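PDB 4DNX: sulfate adenylyltransferase, which catalyses the reaction of sulfate with ATP to give adenosine 5'-phosphosulfate and diphosphate. Local coordinates for residues 112-123 with 154-165. Sequence-based numbering, arbitrary orientation. Where two conformers were deposited one is given.
Sequences LAVMDVTAVEQV and RTAISGPIQVLN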
# COMPACT_ATOMS: atom_id res chain seq x y z
N LEU A 112 17.46 -0.84 7.72
CA LEU A 112 16.69 -0.36 6.55
C LEU A 112 17.17 -1.04 5.25
O LEU A 112 16.36 -1.36 4.36
CB LEU A 112 16.84 1.17 6.43
CG LEU A 112 16.28 1.90 5.21
CD1 LEU A 112 14.78 1.70 5.09
CD2 LEU A 112 16.61 3.40 5.26
N ALA A 113 18.47 -1.34 5.16
CA ALA A 113 19.03 -1.89 3.90
C ALA A 113 20.35 -2.58 4.24
O ALA A 113 20.92 -2.34 5.30
CB ALA A 113 19.31 -0.76 2.88
N VAL A 114 20.76 -3.47 3.34
CA VAL A 114 22.07 -4.11 3.40
C VAL A 114 22.88 -3.56 2.22
O VAL A 114 22.36 -3.44 1.10
CB VAL A 114 21.90 -5.66 3.27
CG1 VAL A 114 23.26 -6.34 3.19
CG2 VAL A 114 21.14 -6.19 4.46
N MET A 115 24.15 -3.23 2.45
CA MET A 115 24.95 -2.58 1.41
C MET A 115 26.22 -3.36 1.20
O MET A 115 26.84 -3.80 2.18
CB MET A 115 25.30 -1.16 1.87
CG MET A 115 26.12 -0.39 0.87
SD MET A 115 26.22 1.32 1.53
CE MET A 115 27.18 2.04 0.24
N ASP A 116 26.60 -3.56 -0.06
CA ASP A 116 27.96 -4.06 -0.37
C ASP A 116 28.83 -2.85 -0.61
O ASP A 116 28.61 -2.10 -1.58
CB ASP A 116 27.94 -5.00 -1.59
CG ASP A 116 27.19 -6.27 -1.29
OD1 ASP A 116 27.62 -7.01 -0.38
OD2 ASP A 116 26.12 -6.50 -1.91
N VAL A 117 29.79 -2.64 0.28
CA VAL A 117 30.59 -1.43 0.20
C VAL A 117 31.73 -1.61 -0.81
O VAL A 117 32.58 -2.51 -0.64
CB VAL A 117 31.13 -1.04 1.59
CG1 VAL A 117 32.07 0.16 1.48
CG2 VAL A 117 29.96 -0.76 2.53
N THR A 118 31.72 -0.82 -1.88
CA THR A 118 32.81 -0.92 -2.86
C THR A 118 33.83 0.22 -2.78
O THR A 118 34.91 0.13 -3.36
CB THR A 118 32.31 -1.13 -4.29
OG1 THR A 118 31.36 -0.11 -4.62
CG2 THR A 118 31.61 -2.51 -4.36
N ALA A 119 33.51 1.28 -2.05
CA ALA A 119 34.53 2.29 -1.78
C ALA A 119 34.17 3.09 -0.56
O ALA A 119 32.99 3.24 -0.20
CB ALA A 119 34.70 3.23 -2.97
N VAL A 120 35.22 3.58 0.10
CA VAL A 120 35.06 4.47 1.23
C VAL A 120 36.01 5.64 0.94
O VAL A 120 37.24 5.43 0.83
CB VAL A 120 35.47 3.79 2.57
CG1 VAL A 120 35.46 4.80 3.71
CG2 VAL A 120 34.58 2.59 2.90
N GLU A 121 35.47 6.85 0.85
CA GLU A 121 36.22 8.02 0.38
C GLU A 121 36.02 9.23 1.30
O GLU A 121 34.94 9.42 1.83
CB GLU A 121 35.76 8.41 -1.05
CG GLU A 121 35.97 7.30 -2.10
CD GLU A 121 35.35 7.61 -3.47
OE1 GLU A 121 34.12 7.75 -3.52
OE2 GLU A 121 36.10 7.74 -4.47
N GLN A 122 37.06 10.04 1.49
CA GLN A 122 36.91 11.31 2.19
C GLN A 122 36.61 12.41 1.20
O GLN A 122 37.29 12.53 0.18
CB GLN A 122 38.22 11.66 2.93
CG GLN A 122 38.75 10.52 3.78
CD GLN A 122 37.71 10.04 4.78
OE1 GLN A 122 37.01 10.85 5.41
NE2 GLN A 122 37.58 8.72 4.93
N VAL A 123 35.61 13.24 1.50
CA VAL A 123 35.28 14.37 0.65
C VAL A 123 35.97 15.65 1.14
O VAL A 123 35.87 16.00 2.32
CB VAL A 123 33.78 14.60 0.63
CG1 VAL A 123 33.45 15.52 -0.54
CG2 VAL A 123 33.04 13.25 0.51
N ARG A 154 31.90 13.80 6.32
CA ARG A 154 32.69 13.88 5.09
C ARG A 154 33.23 12.53 4.59
O ARG A 154 34.05 12.48 3.67
CB ARG A 154 33.89 14.84 5.28
CG ARG A 154 33.48 16.28 5.61
CD ARG A 154 32.55 16.87 4.54
NE ARG A 154 32.61 18.33 4.57
CZ ARG A 154 33.68 19.08 4.33
NH1 ARG A 154 34.87 18.54 3.98
NH2 ARG A 154 33.56 20.39 4.43
N THR A 155 32.77 11.42 5.19
CA THR A 155 33.15 10.09 4.72
C THR A 155 32.02 9.52 3.87
O THR A 155 30.93 9.26 4.37
CB THR A 155 33.46 9.14 5.90
OG1 THR A 155 34.54 9.67 6.67
CG2 THR A 155 33.88 7.75 5.39
N ALA A 156 32.28 9.32 2.58
CA ALA A 156 31.27 8.78 1.66
C ALA A 156 31.47 7.28 1.50
O ALA A 156 32.59 6.83 1.18
CB ALA A 156 31.40 9.47 0.31
N ILE A 157 30.41 6.50 1.74
CA ILE A 157 30.47 5.05 1.48
C ILE A 157 29.58 4.77 0.28
O ILE A 157 28.46 5.34 0.15
CB ILE A 157 30.09 4.23 2.74
CG1 ILE A 157 28.67 4.53 3.19
CG2 ILE A 157 31.07 4.60 3.88
CD1 ILE A 157 28.15 3.52 4.27
N SER A 158 30.09 3.94 -0.62
CA SER A 158 29.39 3.74 -1.91
C SER A 158 29.30 2.27 -2.25
O SER A 158 30.09 1.45 -1.74
CB SER A 158 30.09 4.50 -3.06
OG SER A 158 31.48 4.19 -3.14
N GLY A 159 28.31 1.94 -3.08
CA GLY A 159 28.06 0.54 -3.46
C GLY A 159 26.58 0.22 -3.52
O GLY A 159 25.72 1.03 -3.05
N PRO A 160 26.24 -0.95 -4.06
CA PRO A 160 24.85 -1.32 -4.28
C PRO A 160 24.13 -1.70 -2.97
O PRO A 160 24.79 -2.19 -2.03
CB PRO A 160 24.94 -2.56 -5.21
CG PRO A 160 26.30 -3.14 -4.90
CD PRO A 160 27.19 -2.01 -4.51
N ILE A 161 22.81 -1.49 -2.92
CA ILE A 161 22.05 -1.81 -1.71
C ILE A 161 20.86 -2.71 -2.04
O ILE A 161 20.40 -2.75 -3.19
CB ILE A 161 21.55 -0.51 -0.95
CG1 ILE A 161 20.50 0.23 -1.79
CG2 ILE A 161 22.75 0.40 -0.55
CD1 ILE A 161 19.91 1.48 -1.02
N GLN A 162 20.41 -3.44 -1.02
CA GLN A 162 19.16 -4.24 -1.00
C GLN A 162 18.34 -3.66 0.15
O GLN A 162 18.77 -3.70 1.32
CB GLN A 162 19.48 -5.71 -0.76
CG GLN A 162 20.31 -6.32 -1.89
CD GLN A 162 20.96 -7.65 -1.48
OE1 GLN A 162 21.84 -7.73 -0.60
NE2 GLN A 162 20.52 -8.70 -2.12
N VAL A 163 17.15 -3.17 -0.19
CA VAL A 163 16.26 -2.46 0.75
C VAL A 163 15.22 -3.41 1.37
O VAL A 163 14.60 -4.21 0.65
CB VAL A 163 15.59 -1.26 0.06
CG1 VAL A 163 14.64 -0.57 1.06
CG2 VAL A 163 16.68 -0.31 -0.51
N LEU A 164 15.09 -3.39 2.70
CA LEU A 164 14.28 -4.35 3.44
C LEU A 164 12.91 -3.82 3.84
O LEU A 164 11.99 -4.58 4.17
CB LEU A 164 15.05 -4.85 4.69
CG LEU A 164 16.37 -5.56 4.35
CD1 LEU A 164 16.95 -6.09 5.67
CD2 LEU A 164 16.18 -6.72 3.38
N ASN A 165 12.79 -2.50 3.87
CA ASN A 165 11.49 -1.86 4.21
C ASN A 165 11.49 -0.43 3.75
O ASN A 165 12.51 0.09 3.22
CB ASN A 165 11.19 -1.95 5.72
CG ASN A 165 12.26 -1.30 6.58
OD1 ASN A 165 12.39 -0.07 6.60
ND2 ASN A 165 13.04 -2.14 7.28
O HOH W 1 23.68 -5.45 -0.99
O HOH W 2 32.05 2.65 -4.99
O HOH W 3 32.71 6.22 -1.78
O HOH W 4 35.49 11.91 7.57
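Val114 and Gln162 exchange two backbone hydrogen bonds, Val114 N to Gln162 O (2.8 Å) and Gln162 N to Val114 O, and Glu121 and Ala156 repeat the pattern further along. Between these antiparallel ladders the register slips by one residue: Thr118 N donates to Ser158 O at 2.8 Å, and Ala119 N reaches the same oxygen by a weak bond. This is a classic beta bulge, at the point where the long strand 155-163 of the PUA-like domain passes from pairing with strand 112-116 to pairing with strand 119-122. Opposite Asp116 and Val117 lies Gly159, whose backbone angles and close neighbours exclude a side chain.

Among apolar contacts, Met115 stands out. Its CG lies anti to the backbone N (chi1 -180°) and the chain stays extended beyond it, which brings CG past Ile161 CG2 (3.7 Å), SD to Ile157 CD1 (4.0 Å) and CE against the backbone at Ser158 C (3.3 Å). With an alanine here, CG, SD and CE are gone, and a gap would probably open between Ile157 and Ile161 beside Ile99.

Waters join side chains on both faces: one links Thr118 OG1 and Ser158 OG, another Gln122 OE1 and Thr155 OG1.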